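Local coordinates for protein Dot/Icm T4SS effector (PDB 4HFV) that is of unknown molecular function but is a putative effector delivered by the Dot/Icm type IV secretion system of Legionella pneumophila, perhaps acting in metaeffector regulation, at residues N78-A81 against Y82-R85; D86-A89 against A90-Y94; E121-A124 against D125-S128; H173-R176 against H177-I180; I179-A182 against A183-L186. All coordinates share one frame; numbering follows the deposited sequence. Where two conformers were deposited one is given.

Interaction 1. Residues N78-A81 against Y82-R85; sequences NALA and YYIR
Leu80 and Ile84, one helical turn apart in a buried part of helix 70-90, meet through their branch ends. Leu80 CD1 lies 3.8 Å from Ile84 CD1, and the two side chains pass each other at a slant. In Leu80, CG stands anti to the backbone N (chi1 -178°) and is directed forward along the helix; chi2 of 57° then sets CD1 against Ile84. The same methyl also comes near the rim of the Tyr83 ring, close to the ring plane, with Leu80 CD1 4.5 Å from Tyr83 CD2. Leu56 of helix 49-64 touches both aliphatic side chains.

The polar part of the contact is the alpha-helical i to i+4 backbone bonding. Tyr82 N donates to Asn78 O at 2.8 Å, Tyr83 N to Ala79 O at 2.8 Å, Ile84 N to Leu80 O at 2.9 Å and Arg85 N to Ala81 O at 2.9 Å, all with N-H...O angles above 160°.

Polar ends turn to other parts of the fold, Arg85 NE bonding to Thr107 OG1. The chemistry is therefore divided: apolar branches pack against helix 49-64, while the buried polar atoms of Asn78 and Tyr83 are paired, Asn78 OD1 with Val7 N near the N terminus, Asn78 ND2 with Ala74 O within the same helix, and Tyr83 OH with Asp164 OD1 of helix 161-188.

Interaction 2. Residues D86-A89 against A90-Y94; sequences DQIA and ATYKY
Thr91 grips Ile88 O at the C-terminal end of helix 70-90 with two donors. Its hydroxyl OG1 lies 2.6 Å from Ile88 O and gives its proton to a lone pair in the carbonyl plane. Its backbone N, 3.0 Å from Ile88 O, approaches from above that plane instead. The hydroxyl is within reach because chi1 of 65° sets OG1 between the backbone N and the carbonyl carbon, folded back over the preceding turn, while Thr91 CG2 comes to 3.5 Å from Gln87 O.

Ile88 O also faces the edge of the Tyr92 ring, in the ring plane and 3.4 Å from Tyr92 CD1. Farther along the same edge, Tyr92 CE1 is 4.2 Å from Ile88 CG2.

The backbone around this group changes its bonding pattern. Ala90 N still donates to Asp86 O across four residues (2.9 Å). After it, the bonds of Thr91 N and Tyr92 N both reach three residues back, that of Tyr92 N to Ala89 O at 3.0 Å. Beyond these bonds, Pro97, Asn99 and Ser100 of the following loop touch Tyr92, Phe102 and Tyr103 of helix 101-109 touch Ile88, and Asp86 OD2 forms a salt bridge with Arg171 NH1 of helix 161-188.

Two of the last carbonyls of the helix thus find donors where the chain leaves it: Ile88 O takes two, with the aromatic edge beside it, and Ala89 O takes Tyr92 N.

Interaction 3. Residues E121-A124 against D125-S128; sequences EDLA and DMYS
Tyr127 rises beside Leu123, the two side chains pointing the same way one turn apart. Tyr127 CB lies 3.5 Å from Leu123 O, the carbonyl that also accepts Tyr127 N at 2.8 Å. Tyr127 CG stays 3.5 Å from Leu123 O, and Tyr127 CD2 is 3.6 Å from it. At the far end of the ring, Tyr127 CZ and OH each lie 4.1 Å from Leu123 CD2. With CG anti to the carbonyl carbon (chi1 -68°), the ring stands alongside the leucine.

This is regular alpha-helix, part of helix 120-136, packed in the all-helical fold between helix 70-90, whose Tyr82 touches both Leu123 and Tyr127, and helix 161-188, where Leu168 and Val172 lie against Tyr127. Ser128 packs against Arg176 of that last helix, a residue seen to bind succinate.

The selenium-labelled Met126 curls back over the preceding turn, its SE 3.5 Å from Asp122 O. The bend at chi3, 65°, turns the terminal methyl aside, and Asn78 and Ala79 of helix 70-90 touch this side chain. On the dimer side, Asp125 OD1 forms a salt bridge with Arg145 NH1 of the second subunit. Asp122 OD2 accepts a hydrogen bond from Phe4 N.

Interaction 4. Residues H173-R176 against H177-I180; sequences HKLR and HEII
His177 opens the next turn after His173 on helix 161-188, a long alpha-helix of this all-helical fold, with His177 N donating to His173 O at 3.0 Å. His177 CB lies 3.3 Å from Lys174 O, and its side chain meets Leu166 of the second subunit. The His173 ring stacks on His173 of the second subunit, and its NE2 bonds to Asp170 OD1 there.

Glu178 follows, and two different bonds join it to Lys174. Its backbone N donates to Lys174 O at 2.9 Å, while its carboxylate takes the lysine end in an i to i+4 salt bridge. Lys174 runs from a CG anti to the backbone N (chi1 -180°) through an extended chain and then bends at chi4 (-73°), which turns NZ onto Glu178. The glutamate, extended beyond CG, holds OE2 out to the lysine; Lys174 NZ meets Glu178 OE2 at 2.8 Å, nearly along its C-O axis. The two chains cross at an angle, and the opposite charges should favour this helical turn.

Ile179 N next donates to Leu175 O at 2.9 Å, and Ile179 CG1 lies 3.4 Å from Leu175 O. Across the dimer, its side chain meets Pro144 of the second subunit.

Ile180 completes the segment below Arg176. Arg176 NH1 and His173 ND1 each hydrogen-bond to a succinate, probably from the crystallisation liquor, which may mark a pocket; Ser169 completes the observed site. Ile180 N donates to Arg176 O at 3.1 Å.

Interaction 5. Residues I179-A182 against A183-L186; sequences IIIA and ARDL
Ile181 lays its CD1 methyl over one face of the Arg184 guanidinium, 3.5 Å from Arg184 NH1 and 3.9 Å from Arg184 CZ. The other branch approaches as well, Ile181 CG2 standing 3.9 Å from Arg184 NH2. The two side chains lie side by side and point the same way; the bend at chi3 (62°) turns the guanidinium to the isoleucine. On the following residue, Asp185 OD1 lies 4.1 Å from Ile181 CG2. The carboxylate of Asp185 also makes a long salt bridge with its sequence neighbour in 183-186, at 3.7 Å between Asp185 OD2 and Arg184 NH2.

These residues lie near the C-terminal end of helix 161-188, still in regular alpha-helical bonding. Ala183 N donates to Ile179 O, Arg184 N to Ile180 O, Asp185 N to Ile181 O and Leu186 N to Ala182 O.

Two other surfaces of the structure meet this part of the helix. Arg120 and Glu121 of helix 120-136 pack on Ile179, and Arg120 also touches Ala182. From the second subunit, Leu166 contacts Ile180 and Ile181, while Tyr148 of that subunit packs on Arg184.

How the interactions relate
From the N terminus, interaction 1 and then interaction 2 occupy consecutive turns of helix 70-90, the second running off the helix into the loop toward helix 101-109. Interaction 3 follows on helix 120-136, and interactions 4 and 5 come last on helix 161-188, sharing Ile179 and Ile180. Each contact is local and closes no long loop; none nests inside or crosses another. The helices are joined by packing: Ala79 and Tyr82 of interaction 1 meet Met126, Leu123 and Tyr127 of interaction 3, whose Leu123 in turn meets Leu175 of interaction 4. The shared Ile179 packs on Glu121 of interaction 3. Interactions 3, 4 and 5 all touch the second subunit.

Interaction 1. Residues N78-A81 against Y82-R85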
loop_
_atom_site.group_PDB
_atom_site.type_symbol
_atom_site.label_atom_id
_atom_site.label_comp_id
_atom_site.label_asym_id
_atom_site.label_seq_id
_atom_site.Cartn_x
_atom_site.Cartn_y
_atom_site.Cartn_z
ATOM N N ASN A 78 -14.608 -13.713 3.703
ATOM C CA ASN A 78 -15.339 -13.097 2.599
ATOM C C ASN A 78 -14.390 -12.679 1.488
ATOM O O ASN A 78 -14.645 -12.937 0.318
ATOM C CB ASN A 78 -16.119 -11.862 3.065
ATOM C CG ASN A 78 -17.445 -12.207 3.737
ATOM O OD1 ASN A 78 -18.503 -12.050 3.140
ATOM N ND2 ASN A 78 -17.398 -12.608 4.987
ATOM N N ALA A 79 -13.301 -11.995 1.860
ATOM C CA ALA A 79 -12.315 -11.571 0.885
ATOM C C ALA A 79 -11.784 -12.752 0.057
ATOM O O ALA A 79 -11.686 -12.667 -1.158
ATOM C CB ALA A 79 -11.111 -10.795 1.565
ATOM N N LEU A 80 -11.377 -13.832 0.702
ATOM C CA LEU A 80 -10.848 -14.956 -0.057
ATOM C C LEU A 80 -11.907 -15.579 -0.970
ATOM O O LEU A 80 -11.586 -15.983 -2.086
ATOM C CB LEU A 80 -10.342 -16.041 0.876
ATOM C CG LEU A 80 -9.722 -17.258 0.213
ATOM C CD1 LEU A 80 -8.566 -16.871 -0.689
ATOM C CD2 LEU A 80 -9.273 -18.189 1.325
ATOM N N ALA A 81 -13.147 -15.691 -0.491
ATOM C CA ALA A 81 -14.183 -16.287 -1.328
ATOM C C ALA A 81 -14.385 -15.387 -2.528
ATOM O O ALA A 81 -14.464 -15.872 -3.660
ATOM C CB ALA A 81 -15.509 -16.481 -0.573
ATOM N N TYR A 82 -14.470 -14.077 -2.275
ATOM C CA TYR A 82 -14.663 -13.126 -3.364
ATOM C C TYR A 82 -13.521 -13.201 -4.360
ATOM O O TYR A 82 -13.748 -13.242 -5.553
ATOM C CB TYR A 82 -14.800 -11.701 -2.832
ATOM C CG TYR A 82 -15.265 -10.758 -3.910
ATOM C CD1 TYR A 82 -14.347 -10.170 -4.751
ATOM C CD2 TYR A 82 -16.632 -10.514 -4.132
ATOM C CE1 TYR A 82 -14.744 -9.313 -5.755
ATOM C CE2 TYR A 82 -17.043 -9.669 -5.141
ATOM C CZ TYR A 82 -16.084 -9.074 -5.950
ATOM O OH TYR A 82 -16.424 -8.215 -6.961
ATOM N N TYR A 83 -12.291 -13.245 -3.853
ATOM C CA TYR A 83 -11.099 -13.344 -4.701
ATOM C C TYR A 83 -11.090 -14.616 -5.559
ATOM O O TYR A 83 -10.797 -14.594 -6.759
ATOM C CB TYR A 83 -9.850 -13.262 -3.787
ATOM C CG TYR A 83 -8.497 -13.253 -4.486
ATOM C CD1 TYR A 83 -8.205 -12.364 -5.509
ATOM C CD2 TYR A 83 -7.486 -14.116 -4.066
ATOM C CE1 TYR A 83 -6.934 -12.356 -6.094
ATOM C CE2 TYR A 83 -6.249 -14.131 -4.641
ATOM C CZ TYR A 83 -5.966 -13.268 -5.651
ATOM O OH TYR A 83 -4.710 -13.334 -6.215
ATOM N N ILE A 84 -11.374 -15.750 -4.944
ATOM C CA ILE A 84 -11.368 -16.981 -5.721
ATOM C C ILE A 84 -12.490 -16.975 -6.739
ATOM O O ILE A 84 -12.301 -17.419 -7.868
ATOM C CB ILE A 84 -11.467 -18.228 -4.832
ATOM C CG1 ILE A 84 -10.098 -18.479 -4.188
ATOM C CG2 ILE A 84 -11.915 -19.422 -5.678
ATOM C CD1 ILE A 84 -10.157 -19.382 -3.013
ATOM N N ARG A 85 -13.665 -16.464 -6.358
ATOM C CA ARG A 85 -14.760 -16.264 -7.331
ATOM C C ARG A 85 -14.278 -15.443 -8.549
ATOM O O ARG A 85 -14.512 -15.798 -9.707
ATOM C CB ARG A 85 -15.938 -15.534 -6.656
ATOM C CG ARG A 85 -17.169 -15.251 -7.547
ATOM C CD ARG A 85 -18.353 -14.759 -6.710
ATOM N NE ARG A 85 -19.529 -14.365 -7.503
ATOM C CZ ARG A 85 -19.671 -13.185 -8.097
ATOM N NH1 ARG A 85 -18.719 -12.291 -7.988
ATOM N NH2 ARG A 85 -20.782 -12.874 -8.766
#

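Interaction 2. Residues D86-A89 against A90-Y94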
loop_
_atom_site.group_PDB
_atom_site.type_symbol
_atom_site.label_atom_id
_atom_site.label_comp_id
_atom_site.label_asym_id
_atom_site.label_seq_id
_atom_site.Cartn_x
_atom_site.Cartn_y
_atom_site.Cartn_z
ATOM N N ASP A 86 -13.582 -14.337 -8.301
ATOM C CA ASP A 86 -13.113 -13.507 -9.395
ATOM C C ASP A 86 -12.083 -14.243 -10.281
ATOM O O ASP A 86 -12.053 -14.112 -11.513
ATOM C CB ASP A 86 -12.488 -12.250 -8.807
ATOM C CG ASP A 86 -12.184 -11.212 -9.867
ATOM O OD1 ASP A 86 -13.135 -10.718 -10.470
ATOM O OD2 ASP A 86 -10.994 -10.896 -10.084
ATOM N N GLN A 87 -11.259 -15.037 -9.635
ATOM C CA GLN A 87 -10.265 -15.847 -10.328
ATOM C C GLN A 87 -10.917 -16.837 -11.296
ATOM O O GLN A 87 -10.443 -17.053 -12.417
ATOM C CB GLN A 87 -9.375 -16.539 -9.322
ATOM C CG GLN A 87 -8.355 -15.552 -8.719
ATOM C CD GLN A 87 -7.358 -16.157 -7.764
ATOM O OE1 GLN A 87 -7.707 -16.901 -6.863
ATOM N NE2 GLN A 87 -6.075 -15.781 -7.936
ATOM N N ILE A 88 -12.034 -17.406 -10.881
ATOM C CA ILE A 88 -12.795 -18.300 -11.750
ATOM C C ILE A 88 -13.461 -17.527 -12.884
ATOM O O ILE A 88 -13.440 -17.966 -14.025
ATOM C CB ILE A 88 -13.823 -19.092 -10.947
ATOM C CG1 ILE A 88 -13.105 -19.958 -9.912
ATOM C CG2 ILE A 88 -14.657 -19.990 -11.862
ATOM C CD1 ILE A 88 -14.066 -20.724 -8.957
ATOM N N ALA A 89 -14.047 -16.379 -12.576
ATOM C CA ALA A 89 -14.634 -15.558 -13.618
ATOM C C ALA A 89 -13.602 -15.207 -14.710
ATOM O O ALA A 89 -13.930 -15.179 -15.925
ATOM C CB ALA A 89 -15.294 -14.300 -13.011
ATOM N N ALA A 90 -12.346 -14.972 -14.310
ATOM C CA ALA A 90 -11.333 -14.588 -15.277
ATOM C C ALA A 90 -11.013 -15.734 -16.235
ATOM O O ALA A 90 -10.461 -15.497 -17.306
ATOM C CB ALA A 90 -10.032 -14.103 -14.575
ATOM N N THR A 91 -11.325 -16.973 -15.851
ATOM C CA THR A 91 -11.042 -18.107 -16.741
ATOM C C THR A 91 -12.148 -18.280 -17.816
ATOM O O THR A 91 -12.021 -19.134 -18.655
ATOM C CB THR A 91 -10.920 -19.465 -15.994
ATOM O OG1 THR A 91 -12.176 -19.839 -15.401
ATOM C CG2 THR A 91 -9.808 -19.452 -14.916
ATOM N N TYR A 92 -13.232 -17.500 -17.753
ATOM C CA TYR A 92 -14.298 -17.538 -18.764
ATOM C C TYR A 92 -14.109 -16.331 -19.687
ATOM O O TYR A 92 -14.142 -15.196 -19.232
ATOM C CB TYR A 92 -15.687 -17.509 -18.107
ATOM C CG TYR A 92 -16.077 -18.883 -17.566
ATOM C CD1 TYR A 92 -15.667 -19.280 -16.305
ATOM C CD2 TYR A 92 -16.812 -19.766 -18.332
ATOM C CE1 TYR A 92 -16.003 -20.521 -15.805
ATOM C CE2 TYR A 92 -17.143 -21.015 -17.860
ATOM C CZ TYR A 92 -16.731 -21.382 -16.594
ATOM O OH TYR A 92 -17.013 -22.598 -16.102
ATOM N N LYS A 93 -13.908 -16.576 -20.979
ATOM C CA LYS A 93 -13.537 -15.508 -21.915
ATOM C C LYS A 93 -14.706 -15.045 -22.786
ATOM O O LYS A 93 -14.641 -13.983 -23.432
ATOM C CB LYS A 93 -12.360 -15.960 -22.800
ATOM C CG LYS A 93 -11.129 -16.470 -22.032
ATOM C CD LYS A 93 -10.472 -15.374 -21.206
ATOM C CE LYS A 93 -9.655 -14.422 -22.080
ATOM N NZ LYS A 93 -9.763 -13.010 -21.611
ATOM N N TYR A 94 -15.770 -15.840 -22.847
ATOM C CA TYR A 94 -16.947 -15.412 -23.625
ATOM C C TYR A 94 -18.325 -15.964 -23.250
ATOM O O TYR A 94 -19.306 -15.591 -23.880
ATOM C CB TYR A 94 -16.731 -15.584 -25.157
ATOM C CG TYR A 94 -15.542 -16.424 -25.601
ATOM C CD1 TYR A 94 -14.439 -15.831 -26.237
ATOM C CD2 TYR A 94 -15.526 -17.806 -25.418
ATOM C CE1 TYR A 94 -13.332 -16.594 -26.640
ATOM C CE2 TYR A 94 -14.433 -18.574 -25.814
ATOM C CZ TYR A 94 -13.337 -17.965 -26.424
ATOM O OH TYR A 94 -12.262 -18.730 -26.831
#

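Interaction 3. Residues E121-A124 against D125-S128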
loop_
_atom_site.group_PDB
_atom_site.type_symbol
_atom_site.label_atom_id
_atom_site.label_comp_id
_atom_site.label_asym_id
_atom_site.label_seq_id
_atom_site.Cartn_x
_atom_site.Cartn_y
_atom_site.Cartn_z
ATOM N N GLU A 121 -14.028 0.722 -2.107
ATOM C CA GLU A 121 -13.628 0.853 -0.730
ATOM C C GLU A 121 -13.675 -0.540 -0.089
ATOM O O GLU A 121 -12.678 -1.022 0.464
ATOM C CB GLU A 121 -14.564 1.851 -0.047
ATOM C CG GLU A 121 -14.698 3.180 -0.822
ATOM C CD GLU A 121 -16.033 3.348 -1.564
ATOM O OE1 GLU A 121 -17.025 3.752 -0.903
ATOM O OE2 GLU A 121 -16.086 3.099 -2.802
ATOM N N ASP A 122 -14.826 -1.200 -0.221
ATOM C CA ASP A 122 -15.012 -2.536 0.327
ATOM C C ASP A 122 -13.924 -3.484 -0.136
ATOM O O ASP A 122 -13.420 -4.289 0.642
ATOM C CB ASP A 122 -16.334 -3.129 -0.153
ATOM C CG ASP A 122 -17.552 -2.376 0.365
ATOM O OD1 ASP A 122 -17.501 -1.830 1.497
ATOM O OD2 ASP A 122 -18.573 -2.337 -0.367
ATOM N N LEU A 123 -13.606 -3.429 -1.425
ATOM C CA LEU A 123 -12.674 -4.381 -1.996
ATOM C C LEU A 123 -11.304 -4.070 -1.470
ATOM O O LEU A 123 -10.537 -4.987 -1.129
ATOM C CB LEU A 123 -12.638 -4.271 -3.510
ATOM C CG LEU A 123 -13.833 -4.931 -4.195
ATOM C CD1 LEU A 123 -13.773 -4.770 -5.700
ATOM C CD2 LEU A 123 -13.877 -6.404 -3.816
ATOM N N ALA A 124 -10.986 -2.778 -1.432
ATOM C CA ALA A 124 -9.698 -2.373 -0.885
ATOM C C ALA A 124 -9.560 -2.910 0.548
ATOM O O ALA A 124 -8.547 -3.488 0.890
ATOM C CB ALA A 124 -9.503 -0.862 -0.917
ATOM N N ASP A 125 -10.573 -2.708 1.376
ATOM C CA ASP A 125 -10.522 -3.209 2.764
ATOM C C ASP A 125 -10.412 -4.753 2.805
ATOM O O ASP A 125 -9.606 -5.321 3.568
ATOM C CB ASP A 125 -11.754 -2.730 3.541
ATOM C CG ASP A 125 -11.821 -1.210 3.671
ATOM O OD1 ASP A 125 -10.782 -0.525 3.513
ATOM O OD2 ASP A 125 -12.925 -0.695 3.918
HETATM N N MSE A 126 -11.222 -5.441 1.991
HETATM C CA MSE A 126 -11.180 -6.890 1.961
HETATM C C MSE A 126 -9.840 -7.448 1.517
HETATM O O MSE A 126 -9.256 -8.314 2.212
HETATM C CB MSE A 126 -12.325 -7.444 1.084
HETATM C CG MSE A 126 -13.692 -7.033 1.647
HETATM SE SE MSE A 126 -15.184 -7.290 0.394
HETATM C CE MSE A 126 -14.875 -9.128 0.493
ATOM N N TYR A 127 -9.361 -7.014 0.353
ATOM C CA TYR A 127 -8.126 -7.574 -0.167
ATOM C C TYR A 127 -6.928 -7.193 0.709
ATOM O O TYR A 127 -5.963 -7.960 0.819
ATOM C CB TYR A 127 -7.826 -7.110 -1.588
ATOM C CG TYR A 127 -8.777 -7.636 -2.649
ATOM C CD1 TYR A 127 -9.388 -8.872 -2.527
ATOM C CD2 TYR A 127 -9.039 -6.878 -3.792
ATOM C CE1 TYR A 127 -10.248 -9.333 -3.505
ATOM C CE2 TYR A 127 -9.883 -7.329 -4.773
ATOM C CZ TYR A 127 -10.483 -8.567 -4.623
ATOM O OH TYR A 127 -11.324 -9.033 -5.610
ATOM N N SER A 128 -6.974 -6.020 1.310
ATOM C CA SER A 128 -5.912 -5.643 2.220
ATOM C C SER A 128 -5.881 -6.607 3.417
ATOM O O SER A 128 -4.814 -7.109 3.815
ATOM C CB SER A 128 -6.075 -4.176 2.644
ATOM O OG SER A 128 -5.068 -3.790 3.539
#

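Interaction 4. Residues H173-R176 against H177-I180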
loop_
_atom_site.group_PDB
_atom_site.type_symbol
_atom_site.label_atom_id
_atom_site.label_comp_id
_atom_site.label_asym_id
_atom_site.label_seq_id
_atom_site.Cartn_x
_atom_site.Cartn_y
_atom_site.Cartn_z
ATOM N N HIS A 173 -3.487 -1.587 -4.344
ATOM C CA HIS A 173 -2.799 -0.370 -4.792
ATOM C C HIS A 173 -3.650 0.367 -5.869
ATOM O O HIS A 173 -3.784 1.603 -5.851
ATOM C CB HIS A 173 -1.438 -0.694 -5.377
ATOM C CG HIS A 173 -0.707 0.514 -5.862
ATOM N ND1 HIS A 173 -0.471 1.609 -5.065
ATOM C CD2 HIS A 173 -0.158 0.800 -7.068
ATOM C CE1 HIS A 173 0.195 2.515 -5.756
ATOM N NE2 HIS A 173 0.376 2.055 -6.981
ATOM N N LYS A 174 -4.192 -0.399 -6.813
ATOM C CA LYS A 174 -4.987 0.140 -7.925
ATOM C C LYS A 174 -6.297 0.718 -7.382
ATOM O O LYS A 174 -6.698 1.838 -7.741
ATOM C CB LYS A 174 -5.252 -0.949 -8.971
ATOM C CG LYS A 174 -6.079 -0.474 -10.192
ATOM C CD LYS A 174 -5.966 -1.455 -11.344
ATOM C CE LYS A 174 -6.438 -0.855 -12.674
ATOM N NZ LYS A 174 -7.920 -0.721 -12.725
ATOM N N LEU A 175 -6.926 -0.013 -6.460
ATOM C CA LEU A 175 -8.156 0.461 -5.838
ATOM C C LEU A 175 -7.948 1.773 -5.070
ATOM O O LEU A 175 -8.733 2.743 -5.249
ATOM C CB LEU A 175 -8.796 -0.646 -4.969
ATOM C CG LEU A 175 -9.407 -1.842 -5.724
ATOM C CD1 LEU A 175 -9.560 -2.985 -4.752
ATOM C CD2 LEU A 175 -10.747 -1.488 -6.334
ATOM N N ARG A 176 -6.876 1.861 -4.279
ATOM C CA ARG A 176 -6.566 3.089 -3.564
ATOM C C ARG A 176 -6.271 4.239 -4.516
ATOM O O ARG A 176 -6.715 5.370 -4.278
ATOM C CB ARG A 176 -5.415 2.879 -2.568
ATOM C CG ARG A 176 -5.897 2.142 -1.365
ATOM C CD ARG A 176 -4.864 1.870 -0.332
ATOM N NE ARG A 176 -5.427 1.032 0.738
ATOM C CZ ARG A 176 -4.676 0.373 1.624
ATOM N NH1 ARG A 176 -3.358 0.482 1.577
ATOM N NH2 ARG A 176 -5.233 -0.380 2.560
ATOM N N HIS A 177 -5.587 3.935 -5.622
ATOM C CA HIS A 177 -5.372 4.924 -6.682
ATOM C C HIS A 177 -6.716 5.467 -7.183
ATOM O O HIS A 177 -6.920 6.685 -7.292
ATOM C CB HIS A 177 -4.549 4.292 -7.806
ATOM C CG HIS A 177 -4.173 5.236 -8.904
ATOM N ND1 HIS A 177 -2.922 5.805 -8.996
ATOM C CD2 HIS A 177 -4.875 5.695 -9.966
ATOM C CE1 HIS A 177 -2.872 6.586 -10.063
ATOM N NE2 HIS A 177 -4.045 6.541 -10.667
ATOM N N GLU A 178 -7.643 4.557 -7.475
ATOM C CA GLU A 178 -8.916 4.959 -8.069
ATOM C C GLU A 178 -9.753 5.787 -7.113
ATOM O O GLU A 178 -10.430 6.726 -7.526
ATOM C CB GLU A 178 -9.700 3.737 -8.548
ATOM C CG GLU A 178 -8.989 2.968 -9.627
ATOM C CD GLU A 178 -9.725 1.699 -10.031
ATOM O OE1 GLU A 178 -10.819 1.441 -9.480
ATOM O OE2 GLU A 178 -9.203 0.965 -10.908
ATOM N N ILE A 179 -9.696 5.440 -5.837
ATOM C CA ILE A 179 -10.406 6.183 -4.797
ATOM C C ILE A 179 -9.923 7.622 -4.702
ATOM O O ILE A 179 -10.713 8.580 -4.570
ATOM C CB ILE A 179 -10.248 5.467 -3.441
ATOM C CG1 ILE A 179 -11.144 4.209 -3.426
ATOM C CG2 ILE A 179 -10.622 6.362 -2.266
ATOM C CD1 ILE A 179 -10.815 3.266 -2.283
ATOM N N ILE A 180 -8.611 7.766 -4.744
ATOM C CA ILE A 180 -7.992 9.111 -4.800
ATOM C C ILE A 180 -8.451 9.885 -6.016
ATOM O O ILE A 180 -8.873 11.048 -5.915
ATOM C CB ILE A 180 -6.465 8.998 -4.772
ATOM C CG1 ILE A 180 -5.999 8.726 -3.341
ATOM C CG2 ILE A 180 -5.785 10.305 -5.240
ATOM C CD1 ILE A 180 -4.622 8.085 -3.266
#

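Interaction 5. Residues I179-A182 against A183-L186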
loop_
_atom_site.group_PDB
_atom_site.type_symbol
_atom_site.label_atom_id
_atom_site.label_comp_id
_atom_site.label_asym_id
_atom_site.label_seq_id
_atom_site.Cartn_x
_atom_site.Cartn_y
_atom_site.Cartn_z
ATOM N N ILE A 179 -9.696 5.440 -5.837
ATOM C CA ILE A 179 -10.406 6.183 -4.797
ATOM C C ILE A 179 -9.923 7.622 -4.702
ATOM O O ILE A 179 -10.713 8.580 -4.570
ATOM C CB ILE A 179 -10.248 5.467 -3.441
ATOM C CG1 ILE A 179 -11.144 4.209 -3.426
ATOM C CG2 ILE A 179 -10.622 6.362 -2.266
ATOM C CD1 ILE A 179 -10.815 3.266 -2.283
ATOM N N ILE A 180 -8.611 7.766 -4.744
ATOM C CA ILE A 180 -7.992 9.111 -4.800
ATOM C C ILE A 180 -8.451 9.885 -6.016
ATOM O O ILE A 180 -8.873 11.048 -5.915
ATOM C CB ILE A 180 -6.465 8.998 -4.772
ATOM C CG1 ILE A 180 -5.999 8.726 -3.341
ATOM C CG2 ILE A 180 -5.785 10.305 -5.240
ATOM C CD1 ILE A 180 -4.622 8.085 -3.266
ATOM N N ILE A 181 -8.390 9.246 -7.174
ATOM C CA ILE A 181 -8.782 9.907 -8.393
ATOM C C ILE A 181 -10.257 10.350 -8.351
ATOM O O ILE A 181 -10.624 11.422 -8.843
ATOM C CB ILE A 181 -8.535 9.005 -9.627
ATOM C CG1 ILE A 181 -7.029 8.762 -9.815
ATOM C CG2 ILE A 181 -9.151 9.651 -10.864
ATOM C CD1 ILE A 181 -6.229 9.979 -10.179
ATOM N N ALA A 182 -11.105 9.509 -7.770
ATOM C CA ALA A 182 -12.544 9.773 -7.781
ATOM C C ALA A 182 -12.869 10.912 -6.818
ATOM O O ALA A 182 -13.720 11.741 -7.108
ATOM C CB ALA A 182 -13.311 8.522 -7.428
ATOM N N ALA A 183 -12.139 10.987 -5.703
ATOM C CA ALA A 183 -12.284 12.073 -4.742
ATOM C C ALA A 183 -11.842 13.419 -5.340
ATOM O O ALA A 183 -12.476 14.458 -5.104
ATOM C CB ALA A 183 -11.492 11.764 -3.472
ATOM N N ARG A 184 -10.770 13.381 -6.133
ATOM C CA ARG A 184 -10.287 14.564 -6.854
ATOM C C ARG A 184 -11.362 15.083 -7.815
ATOM O O ARG A 184 -11.667 16.278 -7.824
ATOM C CB ARG A 184 -9.002 14.243 -7.633
ATOM C CG ARG A 184 -8.266 15.494 -8.194
ATOM C CD ARG A 184 -7.187 15.124 -9.204
ATOM N NE ARG A 184 -7.761 14.449 -10.368
ATOM C CZ ARG A 184 -7.094 13.629 -11.186
ATOM N NH1 ARG A 184 -5.800 13.364 -10.976
ATOM N NH2 ARG A 184 -7.727 13.059 -12.218
ATOM N N ASP A 185 -11.948 14.190 -8.611
ATOM C CA ASP A 185 -12.966 14.612 -9.576
ATOM C C ASP A 185 -14.185 15.188 -8.855
ATOM O O ASP A 185 -14.768 16.163 -9.308
ATOM C CB ASP A 185 -13.411 13.453 -10.495
ATOM C CG ASP A 185 -12.306 12.970 -11.440
ATOM O OD1 ASP A 185 -12.437 11.839 -11.969
ATOM O OD2 ASP A 185 -11.317 13.704 -11.658
ATOM N N LEU A 186 -14.558 14.577 -7.735
ATOM C CA LEU A 186 -15.672 15.062 -6.915
ATOM C C LEU A 186 -15.389 16.446 -6.341
ATOM O O LEU A 186 -16.301 17.290 -6.272
ATOM C CB LEU A 186 -15.986 14.078 -5.777
ATOM C CG LEU A 186 -17.250 14.317 -4.934
ATOM C CD1 LEU A 186 -18.529 14.050 -5.728
ATOM C CD2 LEU A 186 -17.231 13.458 -3.674
#